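Local coordinates for kinetochore protein mis18 (Schizosaccharomyces pombe, PDB 5J6P) that helps recruit the centromeric histone CENP-A as part of a multiprotein complex and keeps histones deacetylated in the central core of centromeres, here as its zinc-binding Yippee-type domain, at residues C12-G17 with S62-N67; N20-S25 with F32-A37; V42-T47 with V57-S62; D53-Y58 with S76-L81; K72-T77 with M87-M92. One frame throughout, in Å; residues are numbered along the deposited sequence.

Contact 1: residues C12-G17 with S62-N67; sequences CFQIVG and SCTRCN. With ZN (zinc ion), chain D.
Cys12 and Cys63 turn their sulfurs toward the same zinc ion from two separate parts of the chain, SG of Cys12 lying 3.5 Å from SG of Cys63. The metal is 2.2 Å from SG of Cys63 and equally close to SG of Cys66. SG of Cys12 stands at 2.7 Å from the zinc, long for a thiolate ligand; at this resolution the excess should not be over-read. Cys63 swings its sulfur away from its own backbone N (chi1 155°), whereas Cys66 tucks its sulfur back over the main chain (chi1 87°), and in this way two residues of one turn bite the same ion. Behind the sulfurs, CB of Cys12 packs on CB of Cys66 at 3.8 Å. The turn is steadied by a nearly straight bond of 3.2 Å from N of Cys66 to SG of Cys63, and N of Gln14 donates, less straight, to SG of Cys12; such N-H groups would temper the thiolates' negative charge. The aliphatic stem of Arg65 runs past SG of Cys12, its CB 3.9 Å away. Gln14, extended, crosses Thr64 at about a right angle, while the hydroxyl of Thr64 is held by Asn40. With Cys9 as the remaining ligand, this is the four-cysteine zinc site of the Mis18 and Yippee beta-tent fold, built from two CxxC turns.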
# COMPACT_ATOMS: atom_id res chain seq x y z
N CYS A 12 10.07 0.64 4.94
CA CYS A 12 9.49 -0.68 5.18
C CYS A 12 8.21 -0.95 4.38
O CYS A 12 7.77 -2.10 4.29
CB CYS A 12 9.21 -0.87 6.67
SG CYS A 12 7.76 0.02 7.28
N PHE A 13 7.62 0.09 3.79
CA PHE A 13 6.36 -0.08 3.03
C PHE A 13 5.10 -0.24 3.89
O PHE A 13 4.05 -0.65 3.41
CB PHE A 13 6.45 -1.21 2.01
CG PHE A 13 7.32 -0.94 0.81
CD1 PHE A 13 7.88 0.30 0.53
CD2 PHE A 13 7.52 -1.96 -0.11
CE1 PHE A 13 8.65 0.50 -0.60
CE2 PHE A 13 8.28 -1.76 -1.24
CZ PHE A 13 8.85 -0.52 -1.48
N GLN A 14 5.18 0.08 5.17
CA GLN A 14 3.98 0.11 5.95
C GLN A 14 3.06 1.20 5.44
O GLN A 14 3.48 2.34 5.25
CB GLN A 14 4.29 0.36 7.42
CG GLN A 14 3.02 0.36 8.24
CD GLN A 14 3.25 0.40 9.73
OE1 GLN A 14 4.20 1.05 10.24
NE2 GLN A 14 2.35 -0.24 10.44
N ILE A 15 1.79 0.86 5.25
CA ILE A 15 0.81 1.85 4.84
C ILE A 15 0.44 2.65 6.06
O ILE A 15 0.04 2.06 7.05
CB ILE A 15 -0.45 1.21 4.25
CG1 ILE A 15 -0.13 0.68 2.86
CG2 ILE A 15 -1.60 2.21 4.18
CD1 ILE A 15 -1.11 -0.37 2.37
N VAL A 16 0.54 3.97 5.95
CA VAL A 16 0.22 4.89 7.04
C VAL A 16 -1.12 5.63 6.85
O VAL A 16 -1.75 6.04 7.82
CB VAL A 16 1.37 5.88 7.28
CG1 VAL A 16 2.68 5.12 7.56
CG2 VAL A 16 1.54 6.84 6.10
N GLY A 17 -1.54 5.82 5.61
CA GLY A 17 -2.89 6.25 5.32
C GLY A 17 -3.16 6.35 3.85
O GLY A 17 -2.40 5.80 3.04
N SER A 62 7.04 8.87 13.95
CA SER A 62 7.87 7.70 13.57
C SER A 62 7.04 6.50 13.04
O SER A 62 5.93 6.30 13.54
CB SER A 62 8.63 7.25 14.79
OG SER A 62 9.54 8.25 15.24
N CYS A 63 7.58 5.74 12.10
CA CYS A 63 6.93 4.53 11.61
C CYS A 63 7.15 3.39 12.60
O CYS A 63 8.26 2.85 12.70
CB CYS A 63 7.47 4.15 10.23
SG CYS A 63 7.32 2.39 9.82
N THR A 64 6.10 3.03 13.32
CA THR A 64 6.17 1.99 14.36
C THR A 64 6.92 0.73 13.98
O THR A 64 7.44 0.07 14.86
CB THR A 64 4.80 1.46 14.75
OG1 THR A 64 4.06 1.28 13.54
CG2 THR A 64 4.11 2.42 15.67
N ARG A 65 6.95 0.39 12.70
CA ARG A 65 7.76 -0.72 12.23
C ARG A 65 9.25 -0.41 12.02
O ARG A 65 10.08 -1.12 12.56
CB ARG A 65 7.16 -1.29 10.94
CG ARG A 65 7.94 -2.48 10.41
CD ARG A 65 7.13 -3.39 9.55
NE ARG A 65 6.26 -4.21 10.38
CZ ARG A 65 4.94 -4.29 10.27
NH1 ARG A 65 4.25 -3.60 9.30
NH2 ARG A 65 4.29 -5.08 11.13
N CYS A 66 9.56 0.59 11.20
CA CYS A 66 10.94 0.86 10.81
C CYS A 66 11.57 1.99 11.61
O CYS A 66 12.69 2.41 11.32
CB CYS A 66 11.02 1.16 9.31
SG CYS A 66 10.74 2.89 8.88
N ASN A 67 10.85 2.49 12.60
CA ASN A 67 11.39 3.60 13.45
C ASN A 67 11.85 4.88 12.74
O ASN A 67 12.41 5.73 13.35
CB ASN A 67 12.53 3.10 14.33
CG ASN A 67 12.11 1.97 15.22
OD1 ASN A 67 11.07 2.02 15.87
ND2 ASN A 67 12.90 0.92 15.25
ZN ZN D . 8.78 2.36 8.15

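Contact 2: residues N20-S25 with F32-A37; sequences NAWVIS and FTLSDA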
# COMPACT_ATOMS: atom_id res chain seq x y z
N ASN A 20 -8.04 9.72 1.15
CA ASN A 20 -9.37 10.07 1.61
C ASN A 20 -9.44 10.86 2.91
O ASN A 20 -10.38 11.65 3.09
CB ASN A 20 -10.26 8.84 1.58
CG ASN A 20 -10.48 8.34 0.16
OD1 ASN A 20 -10.03 8.98 -0.83
ND2 ASN A 20 -11.16 7.23 0.03
N ALA A 21 -8.44 10.71 3.77
CA ALA A 21 -8.25 11.61 4.91
C ALA A 21 -7.41 12.89 4.61
O ALA A 21 -6.94 13.55 5.55
CB ALA A 21 -7.66 10.86 6.09
N TRP A 22 -7.24 13.25 3.34
CA TRP A 22 -6.45 14.43 2.98
C TRP A 22 -7.09 15.71 3.51
O TRP A 22 -8.31 15.78 3.75
CB TRP A 22 -6.27 14.48 1.49
CG TRP A 22 -5.51 15.59 0.91
CD1 TRP A 22 -5.95 16.85 0.66
CD2 TRP A 22 -4.19 15.51 0.35
NE1 TRP A 22 -4.98 17.58 0.02
CE2 TRP A 22 -3.88 16.78 -0.19
CE3 TRP A 22 -3.23 14.48 0.25
CZ2 TRP A 22 -2.64 17.07 -0.80
CZ3 TRP A 22 -1.98 14.76 -0.37
CH2 TRP A 22 -1.70 16.05 -0.88
N VAL A 23 -6.21 16.70 3.74
CA VAL A 23 -6.55 17.97 4.36
C VAL A 23 -5.99 19.09 3.51
O VAL A 23 -6.75 19.88 2.95
CB VAL A 23 -5.96 18.08 5.78
CG1 VAL A 23 -6.14 19.50 6.34
CG2 VAL A 23 -6.59 17.04 6.70
N ILE A 24 -4.66 19.15 3.43
CA ILE A 24 -3.95 20.22 2.74
C ILE A 24 -2.53 19.71 2.49
O ILE A 24 -2.19 18.67 3.05
CB ILE A 24 -3.90 21.47 3.64
CG1 ILE A 24 -3.21 22.69 2.96
CG2 ILE A 24 -3.21 21.14 4.96
CD1 ILE A 24 -3.77 23.10 1.61
N SER A 25 -1.73 20.41 1.68
CA SER A 25 -0.27 20.19 1.60
C SER A 25 0.54 21.41 1.13
O SER A 25 -0.02 22.33 0.55
CB SER A 25 -0.01 19.02 0.67
OG SER A 25 -0.37 19.37 -0.64
N PHE A 32 2.89 17.00 3.34
CA PHE A 32 1.42 16.94 3.14
C PHE A 32 0.73 16.47 4.40
O PHE A 32 1.33 15.89 5.26
CB PHE A 32 1.03 16.06 1.94
CG PHE A 32 1.30 14.59 2.14
CD1 PHE A 32 2.55 14.04 1.82
CD2 PHE A 32 0.33 13.76 2.68
CE1 PHE A 32 2.81 12.68 2.02
CE2 PHE A 32 0.59 12.41 2.90
CZ PHE A 32 1.83 11.87 2.57
N THR A 33 -0.57 16.69 4.52
CA THR A 33 -1.17 16.65 5.84
C THR A 33 -2.51 15.94 5.78
O THR A 33 -3.28 16.16 4.87
CB THR A 33 -1.28 18.11 6.42
OG1 THR A 33 0.01 18.78 6.36
CG2 THR A 33 -1.82 18.09 7.85
N LEU A 34 -2.75 15.08 6.78
CA LEU A 34 -3.84 14.14 6.79
C LEU A 34 -4.49 14.22 8.15
O LEU A 34 -3.82 14.40 9.13
CB LEU A 34 -3.31 12.69 6.61
CG LEU A 34 -3.24 11.89 5.29
CD1 LEU A 34 -2.58 12.63 4.14
CD2 LEU A 34 -2.53 10.55 5.53
N SER A 35 -5.79 13.99 8.17
CA SER A 35 -6.60 14.05 9.36
C SER A 35 -6.73 12.70 10.02
O SER A 35 -7.36 12.57 11.10
CB SER A 35 -8.01 14.53 8.98
OG SER A 35 -8.67 13.59 8.15
N ASP A 36 -6.22 11.68 9.35
CA ASP A 36 -6.19 10.35 9.96
C ASP A 36 -5.06 9.50 9.42
O ASP A 36 -4.58 9.70 8.30
CB ASP A 36 -7.55 9.61 9.80
CG ASP A 36 -7.80 8.60 10.93
OD1 ASP A 36 -6.90 8.42 11.79
OD2 ASP A 36 -8.89 7.99 10.99
N ALA A 37 -4.65 8.54 10.25
CA ALA A 37 -3.71 7.51 9.83
C ALA A 37 -4.04 6.21 10.46
O ALA A 37 -4.69 6.14 11.47
CB ALA A 37 -2.30 7.92 10.22
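Ser35 binds the carbonyl oxygen of Ala21 twice. Its backbone N lies 2.9 Å from Ala21 O, in the carbonyl plane and almost straight, while its OG donates to Ala21 O from 3.1 Å, tilted 29° from that plane. OG reaches back because it sits between Ser35's own N and carbonyl carbon (chi1 65°), so backbone and side chain grip one acceptor. Further along, N of Thr33 bonds to Ile24 O at 3.0 Å, and N of Val23 makes only a weak bond to Thr33 O.

These bonds belong to an antiparallel hairpin of strands 22-26 and 31-34, the first of which is an outermost strand of the larger sheet within the chain. The hairpin is a worked example of a classic beta bulge: Val23 and Ile24 both face Thr33, which shifts the register by one residue between the Trp22-Leu34 and Ile24-Thr33 pairs.

Aromatic contact is confined to the face that bears Trp22, Ser25, Phe32 and Leu34. The six-membered ring of Trp22 and the Phe32 ring are nearly parallel, but with centroids 5.8 Å apart they are slid so far that they barely overlap. Leu34 CD1 lies in the plane of the Phe32 ring at its edge, and Phe7 adds another ring beside Phe32.

Aliphatic contacts come from both strands. CG2 of Val23 rests 3.7 Å from CB of Ser35. On the other face, Ile24 and Thr33 lie side by side and point the same way, with Ile24 CG2 3.9 Å from Thr33 CB.

Contact 3: residues V42-T47 with V57-S62; sequences VRVEDT and VYSELS
Leu61 lays its CD2 against CG1 of Val42 at 3.5 Å, the two side chains meeting at a slant, and the same methyl comes within 4.1 Å of CG2 of Val44. These three residues make the apolar side of the contact, which Val73, Tyr88 and Phe90 continue from neighbouring strands. The other side is polar and centred on Glu45. Its chain starts beside its own backbone N and then bends (chi2 -61°), which brings OE2 back along its strand to the hydroxyl of Ser62. That oxygen accepts from Ser62 OG, though the modelled separation is too short to be trusted at this resolution. The syn lone pair of the same OE2 takes a salt bridge from NH1 of Arg43 at 3.1 Å, the carboxylate lying somewhat out of the guanidinium plane. Arg43 also sends NH2 to Asn67, so one guanidinium joins the strand to the zinc-binding turn. Toward the hairpin loop, Ser59, on the Leu61 side, donates from OG to Thr47 O at 3.0 Å.

Arg43 and Ser62 form a hydrogen-bonded pair whose N-to-O distances are both 2.9 Å, and N of Glu45 adds a nearly straight bond to Glu60 O. This is an antiparallel beta hairpin, with Val42 and Leu61 packed inward and Arg43, Glu45 and Ser62 joined on the other face; its first strand, 42-50, is outermost in the larger sheet within this chain.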
# COMPACT_ATOMS: atom_id res chain seq x y z
N VAL A 42 1.99 4.44 13.54
CA VAL A 42 2.68 5.71 13.74
C VAL A 42 2.76 6.05 15.21
O VAL A 42 1.79 5.83 15.94
CB VAL A 42 1.96 6.77 12.84
CG1 VAL A 42 1.37 7.94 13.60
CG2 VAL A 42 2.88 7.23 11.73
N ARG A 43 3.92 6.57 15.62
CA ARG A 43 4.23 6.92 17.03
C ARG A 43 4.58 8.40 17.12
O ARG A 43 5.34 8.90 16.30
CB ARG A 43 5.46 6.12 17.49
CG ARG A 43 5.90 6.23 18.96
CD ARG A 43 7.34 5.73 19.22
NE ARG A 43 7.57 4.51 18.44
CZ ARG A 43 8.59 4.27 17.60
NH1 ARG A 43 9.60 5.10 17.43
NH2 ARG A 43 8.61 3.11 16.95
N VAL A 44 4.02 9.10 18.11
CA VAL A 44 4.34 10.51 18.37
C VAL A 44 5.43 10.51 19.42
O VAL A 44 5.21 10.00 20.50
CB VAL A 44 3.12 11.25 18.94
CG1 VAL A 44 3.41 12.73 19.10
CG2 VAL A 44 1.90 11.08 18.05
N GLU A 45 6.59 11.08 19.14
CA GLU A 45 7.69 11.13 20.13
C GLU A 45 7.44 12.28 21.12
O GLU A 45 7.06 13.36 20.71
CB GLU A 45 9.05 11.32 19.45
CG GLU A 45 9.36 10.43 18.24
CD GLU A 45 9.35 8.93 18.54
OE1 GLU A 45 9.50 8.51 19.70
OE2 GLU A 45 9.21 8.15 17.58
N ASP A 46 7.72 12.08 22.41
CA ASP A 46 7.34 13.07 23.48
C ASP A 46 8.21 14.34 23.66
O ASP A 46 7.84 15.22 24.41
CB ASP A 46 7.03 12.40 24.86
CG ASP A 46 7.79 11.10 25.08
OD1 ASP A 46 9.05 11.11 24.94
OD2 ASP A 46 7.12 10.07 25.39
N THR A 47 9.36 14.43 23.00
CA THR A 47 10.01 15.72 22.75
C THR A 47 9.11 16.63 21.89
O THR A 47 8.43 16.16 20.96
CB THR A 47 11.32 15.54 21.94
OG1 THR A 47 12.00 14.34 22.36
CG2 THR A 47 12.28 16.79 22.01
N VAL A 57 4.96 24.58 17.23
CA VAL A 57 5.50 23.48 18.03
C VAL A 57 4.94 22.11 17.57
O VAL A 57 3.73 21.86 17.55
CB VAL A 57 5.26 23.75 19.53
CG1 VAL A 57 5.53 22.52 20.39
CG2 VAL A 57 6.12 24.93 19.97
N TYR A 58 5.87 21.22 17.25
CA TYR A 58 5.55 19.89 16.78
C TYR A 58 6.33 18.82 17.51
O TYR A 58 7.44 19.02 17.99
CB TYR A 58 5.85 19.78 15.31
CG TYR A 58 7.32 19.78 14.97
CD1 TYR A 58 8.06 18.61 15.00
CD2 TYR A 58 7.96 20.94 14.57
CE1 TYR A 58 9.39 18.59 14.66
CE2 TYR A 58 9.30 20.93 14.23
CZ TYR A 58 10.00 19.75 14.29
OH TYR A 58 11.33 19.71 13.96
N SER A 59 5.70 17.66 17.57
CA SER A 59 6.35 16.43 17.98
C SER A 59 6.60 15.58 16.73
O SER A 59 5.76 15.56 15.82
CB SER A 59 5.46 15.71 18.97
OG SER A 59 5.49 16.39 20.21
N GLU A 60 7.74 14.91 16.67
CA GLU A 60 8.08 14.03 15.56
C GLU A 60 7.18 12.79 15.44
O GLU A 60 6.78 12.24 16.46
CB GLU A 60 9.50 13.59 15.72
CG GLU A 60 10.49 14.68 15.35
CD GLU A 60 11.92 14.20 15.40
OE1 GLU A 60 12.23 13.37 16.30
OE2 GLU A 60 12.72 14.64 14.53
N LEU A 61 6.85 12.39 14.19
CA LEU A 61 6.14 11.13 13.89
C LEU A 61 7.09 10.06 13.34
O LEU A 61 7.79 10.32 12.33
CB LEU A 61 5.10 11.32 12.81
CG LEU A 61 3.71 11.83 13.09
CD1 LEU A 61 2.93 11.82 11.77
CD2 LEU A 61 3.06 10.96 14.14
N SER A 62 7.04 8.87 13.95
CA SER A 62 7.87 7.70 13.57
C SER A 62 7.04 6.50 13.04
O SER A 62 5.93 6.30 13.54
CB SER A 62 8.63 7.25 14.79
OG SER A 62 9.54 8.25 15.24

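Contact 4: residues D53-Y58 with S76-L81; sequences DGLCVY and STPIYL
The Tyr80 ring meets Leu55 through its hydroxyl end: OH lies 3.4 Å from CD1 of Leu55, with the two side chains crossing at about a right angle. The pyrrolidine ring of Pro78 offers two neighbouring carbons instead. Its CG touches CD2 of Leu55 at 4.0 Å, and its CD faces SG of Cys56 at a similar 4.0 Å. Leu55 is thus forked, one methyl toward each ring. Cys56 carries its sulfur beside its own backbone N (chi1 -35°), and this turns SG to the loop, where CD1 of Leu81 sits 3.4 Å from it.

Next to this apolar cluster the chain enters the sheet. Val57 and Ser76 are a hydrogen-bonded antiparallel pair, and because Asn75 also faces Val57 the end of strand 69-76 carries a classic beta bulge just as it runs into the loop. N of Val57 donates to Ser76 O at 2.9 Å, and N of Ser76 returns a bond to Val57 O at 3.1 Å. Both side chains leave on the same face, with CB of Val57 3.9 Å from CB of Ser76. Right after the pair, Thr77 OG1 is hydrogen-bonded to Arg85 in the same loop.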
# COMPACT_ATOMS: atom_id res chain seq x y z
N ASP A 53 11.42 28.82 11.75
CA ASP A 53 10.93 30.17 12.05
C ASP A 53 10.32 30.35 13.47
O ASP A 53 9.38 31.10 13.62
CB ASP A 53 9.91 30.59 10.97
CG ASP A 53 8.55 29.90 11.13
OD1 ASP A 53 8.49 28.80 11.71
OD2 ASP A 53 7.54 30.48 10.69
N GLY A 54 10.81 29.64 14.48
CA GLY A 54 10.34 29.82 15.86
C GLY A 54 8.83 29.73 16.15
O GLY A 54 8.43 29.77 17.31
N LEU A 55 8.00 29.56 15.12
CA LEU A 55 6.58 29.89 15.25
C LEU A 55 5.65 28.78 15.74
O LEU A 55 4.69 29.06 16.49
CB LEU A 55 6.05 30.48 13.93
CG LEU A 55 5.92 32.01 13.94
CD1 LEU A 55 5.64 32.52 12.53
CD2 LEU A 55 4.82 32.45 14.94
N CYS A 56 5.89 27.53 15.32
CA CYS A 56 5.02 26.43 15.73
C CYS A 56 5.74 25.45 16.61
O CYS A 56 6.97 25.48 16.72
CB CYS A 56 4.46 25.72 14.53
SG CYS A 56 4.13 26.84 13.18
N VAL A 57 4.96 24.58 17.23
CA VAL A 57 5.50 23.48 18.03
C VAL A 57 4.94 22.11 17.57
O VAL A 57 3.73 21.86 17.55
CB VAL A 57 5.26 23.75 19.53
CG1 VAL A 57 5.53 22.52 20.39
CG2 VAL A 57 6.12 24.93 19.97
N TYR A 58 5.87 21.22 17.25
CA TYR A 58 5.55 19.89 16.78
C TYR A 58 6.33 18.82 17.51
O TYR A 58 7.44 19.02 17.99
CB TYR A 58 5.85 19.78 15.31
CG TYR A 58 7.32 19.78 14.97
CD1 TYR A 58 8.06 18.61 15.00
CD2 TYR A 58 7.96 20.94 14.57
CE1 TYR A 58 9.39 18.59 14.66
CE2 TYR A 58 9.30 20.93 14.23
CZ TYR A 58 10.00 19.75 14.29
OH TYR A 58 11.33 19.71 13.96
N SER A 76 1.05 23.16 18.52
CA SER A 76 0.78 24.57 18.73
C SER A 76 1.08 25.34 17.50
O SER A 76 2.19 25.28 16.98
CB SER A 76 1.63 25.18 19.85
OG SER A 76 1.37 24.53 21.06
N THR A 77 0.09 26.12 17.08
CA THR A 77 0.18 26.92 15.88
C THR A 77 -0.39 28.32 16.12
O THR A 77 -1.11 28.56 17.13
CB THR A 77 -0.61 26.25 14.74
OG1 THR A 77 -1.89 25.80 15.23
CG2 THR A 77 0.15 25.07 14.23
N PRO A 78 -0.08 29.25 15.18
CA PRO A 78 -0.81 30.49 14.99
C PRO A 78 -2.21 30.19 14.47
O PRO A 78 -2.59 29.03 14.43
CB PRO A 78 -0.03 31.15 13.85
CG PRO A 78 1.36 30.72 14.05
CD PRO A 78 1.19 29.28 14.42
N ILE A 79 -2.98 31.23 14.13
CA ILE A 79 -4.34 31.04 13.54
C ILE A 79 -4.29 30.36 12.21
O ILE A 79 -5.14 29.50 11.94
CB ILE A 79 -5.20 32.33 13.29
CG1 ILE A 79 -4.34 33.56 12.86
CG2 ILE A 79 -6.21 32.58 14.41
CD1 ILE A 79 -3.75 34.39 13.99
N TYR A 80 -3.33 30.78 11.40
CA TYR A 80 -3.37 30.46 9.99
C TYR A 80 -3.06 28.96 9.75
O TYR A 80 -3.72 28.29 8.92
CB TYR A 80 -2.53 31.43 9.14
CG TYR A 80 -1.11 31.75 9.58
CD1 TYR A 80 -0.84 32.72 10.56
CD2 TYR A 80 -0.02 31.12 8.97
CE1 TYR A 80 0.48 33.01 10.94
CE2 TYR A 80 1.29 31.42 9.34
CZ TYR A 80 1.54 32.36 10.32
OH TYR A 80 2.84 32.63 10.67
N LEU A 81 -2.15 28.42 10.55
CA LEU A 81 -1.85 26.99 10.55
C LEU A 81 -2.76 26.12 11.43
O LEU A 81 -2.40 24.97 11.70
CB LEU A 81 -0.38 26.76 10.92
CG LEU A 81 0.64 27.34 9.93
CD1 LEU A 81 2.06 27.23 10.48
CD2 LEU A 81 0.53 26.68 8.57

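Contact 5: residues K72-T77 with M87-M92; sequences KVYNST and MYTFSM
Lys72 and Thr89 pair across the antiparallel hairpin formed by strands 69-76 and 88-91, a pair that sits inside the larger sheet of the fold. N of Lys72 donates to Thr89 O at 2.9 Å, and N of Thr89 donates to Lys72 O at 3.0 Å.

What distinguishes the contact is how each side chain leaves this frame. Lys72 starts in an imperfectly staggered position (chi1 27°), which at this resolution deserves caution, and its CG comes 3.8 Å from Thr89 O; it then bends twice, at chi3 and chi4, rather than reaching straight out, and its amine end takes part in a cation-pi contact with Tyr58. The strand backbone sets CB of Thr89 3.3 Å from Lys72 O; chi1 of -58° then places OG1 beside the backbone N and CG2 anti to it, so that both branches reach the Tyr74 ring. The hydroxyl also has a weak hydrogen bond to OG1 of Thr33, linking this pair to the next strand. On the opposite face of the sheet, Val73 turns CG1 away from its own N (chi1 179°), where it lies 3.9 Å from Met87 O; its side chain also packs on Leu61.

Tyr74, on the same side as Lys72, brings its ring toward Thr89, the two side chains crossing at about a right angle. The ring presents its edge and not a face. CE1 of Tyr74 is 4.1 Å from the methyl CG2 of Thr89, and CD1 lies 4.0 Å from Thr89 OG1, which sits in the plane of the ring.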
# COMPACT_ATOMS: atom_id res chain seq x y z
N LYS A 72 5.45 14.73 11.40
CA LYS A 72 5.25 15.48 12.64
C LYS A 72 3.82 15.83 12.91
O LYS A 72 2.99 15.87 12.00
CB LYS A 72 6.06 16.77 12.62
CG LYS A 72 6.31 17.31 11.25
CD LYS A 72 7.07 18.60 11.33
CE LYS A 72 8.56 18.41 11.53
NZ LYS A 72 9.23 18.33 10.22
N VAL A 73 3.53 16.07 14.18
CA VAL A 73 2.25 16.63 14.57
C VAL A 73 2.50 17.99 15.13
O VAL A 73 3.12 18.11 16.20
CB VAL A 73 1.59 15.81 15.67
CG1 VAL A 73 0.25 16.44 16.06
CG2 VAL A 73 1.39 14.38 15.20
N TYR A 74 2.01 19.02 14.46
CA TYR A 74 2.03 20.37 15.04
C TYR A 74 1.01 20.45 16.17
O TYR A 74 -0.18 20.26 15.95
CB TYR A 74 1.80 21.42 13.98
CG TYR A 74 2.97 21.49 13.04
CD1 TYR A 74 3.08 20.64 11.97
CD2 TYR A 74 4.01 22.35 13.27
CE1 TYR A 74 4.17 20.72 11.11
CE2 TYR A 74 5.12 22.40 12.45
CZ TYR A 74 5.18 21.59 11.37
OH TYR A 74 6.28 21.63 10.54
N ASN A 75 1.51 20.68 17.40
CA ASN A 75 0.69 20.75 18.61
C ASN A 75 0.21 22.18 18.88
O ASN A 75 -0.90 22.36 19.42
CB ASN A 75 1.47 20.26 19.84
CG ASN A 75 2.29 19.01 19.56
OD1 ASN A 75 1.76 17.89 19.53
ND2 ASN A 75 3.58 19.19 19.37
N SER A 76 1.05 23.16 18.52
CA SER A 76 0.78 24.57 18.73
C SER A 76 1.08 25.34 17.50
O SER A 76 2.19 25.28 16.98
CB SER A 76 1.63 25.18 19.85
OG SER A 76 1.37 24.53 21.06
N THR A 77 0.09 26.12 17.08
CA THR A 77 0.18 26.92 15.88
C THR A 77 -0.39 28.32 16.12
O THR A 77 -1.11 28.56 17.13
CB THR A 77 -0.61 26.25 14.74
OG1 THR A 77 -1.89 25.80 15.23
CG2 THR A 77 0.15 25.07 14.23
N MET A 87 -3.00 17.21 13.57
CA MET A 87 -3.17 16.41 12.38
C MET A 87 -1.80 15.87 11.97
O MET A 87 -0.76 16.47 12.28
CB MET A 87 -3.75 17.20 11.19
CG MET A 87 -5.02 17.98 11.44
SD MET A 87 -6.63 17.20 11.30
CE MET A 87 -6.85 16.28 12.84
N TYR A 88 -1.85 14.80 11.18
CA TYR A 88 -0.68 14.07 10.74
C TYR A 88 -0.05 14.72 9.54
O TYR A 88 -0.59 14.64 8.46
CB TYR A 88 -1.01 12.61 10.42
CG TYR A 88 -1.70 11.88 11.55
CD1 TYR A 88 -0.97 11.23 12.54
CD2 TYR A 88 -3.08 11.84 11.63
CE1 TYR A 88 -1.62 10.55 13.58
CE2 TYR A 88 -3.73 11.17 12.65
CZ TYR A 88 -3.00 10.52 13.62
OH TYR A 88 -3.71 9.86 14.60
N THR A 89 1.11 15.33 9.73
CA THR A 89 1.82 16.04 8.69
C THR A 89 3.06 15.25 8.27
O THR A 89 4.09 15.27 8.93
CB THR A 89 2.23 17.47 9.17
OG1 THR A 89 1.05 18.22 9.56
CG2 THR A 89 2.96 18.22 8.10
N PHE A 90 2.94 14.63 7.10
CA PHE A 90 3.96 13.76 6.54
C PHE A 90 4.97 14.40 5.61
O PHE A 90 4.67 15.30 4.85
CB PHE A 90 3.27 12.60 5.81
CG PHE A 90 2.53 11.68 6.74
CD1 PHE A 90 3.22 10.87 7.62
CD2 PHE A 90 1.15 11.63 6.76
CE1 PHE A 90 2.54 10.04 8.51
CE2 PHE A 90 0.48 10.81 7.64
CZ PHE A 90 1.17 10.00 8.51
N SER A 91 6.16 13.85 5.65
CA SER A 91 7.31 14.32 4.90
C SER A 91 7.33 13.58 3.53
O SER A 91 7.43 12.38 3.49
CB SER A 91 8.53 14.00 5.79
OG SER A 91 9.71 14.66 5.38
N MET A 92 7.22 14.29 2.40
CA MET A 92 7.15 13.61 1.09
C MET A 92 8.42 12.84 0.80
O MET A 92 8.38 11.87 0.07
CB MET A 92 6.95 14.57 -0.09
CG MET A 92 5.68 15.41 -0.13
SD MET A 92 5.93 16.92 -1.13
CE MET A 92 4.23 17.42 -1.46

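How the contacts relate
From the N terminus, contact 1 closes the longest loop, joining the zinc turn beside strand 15-18 to the one after strand 57-63, so linking the small three-stranded sheet to the large one. Contacts 2 and 3 lie within that span, in series, as two hairpins whose centres are about 17 Å apart on opposite sides of the chain's centre. Contact 4 crosses contact 1, since its first segment falls inside the loop and its second beyond it; it shares Val57 and Tyr58 with contact 3. Contact 5 follows contact 1 and shares Ser76 and Thr77 with contact 4. Strand 88-91 then pairs with strand 31-34, joining contact 5 to contact 2 and completing the six-stranded sheet.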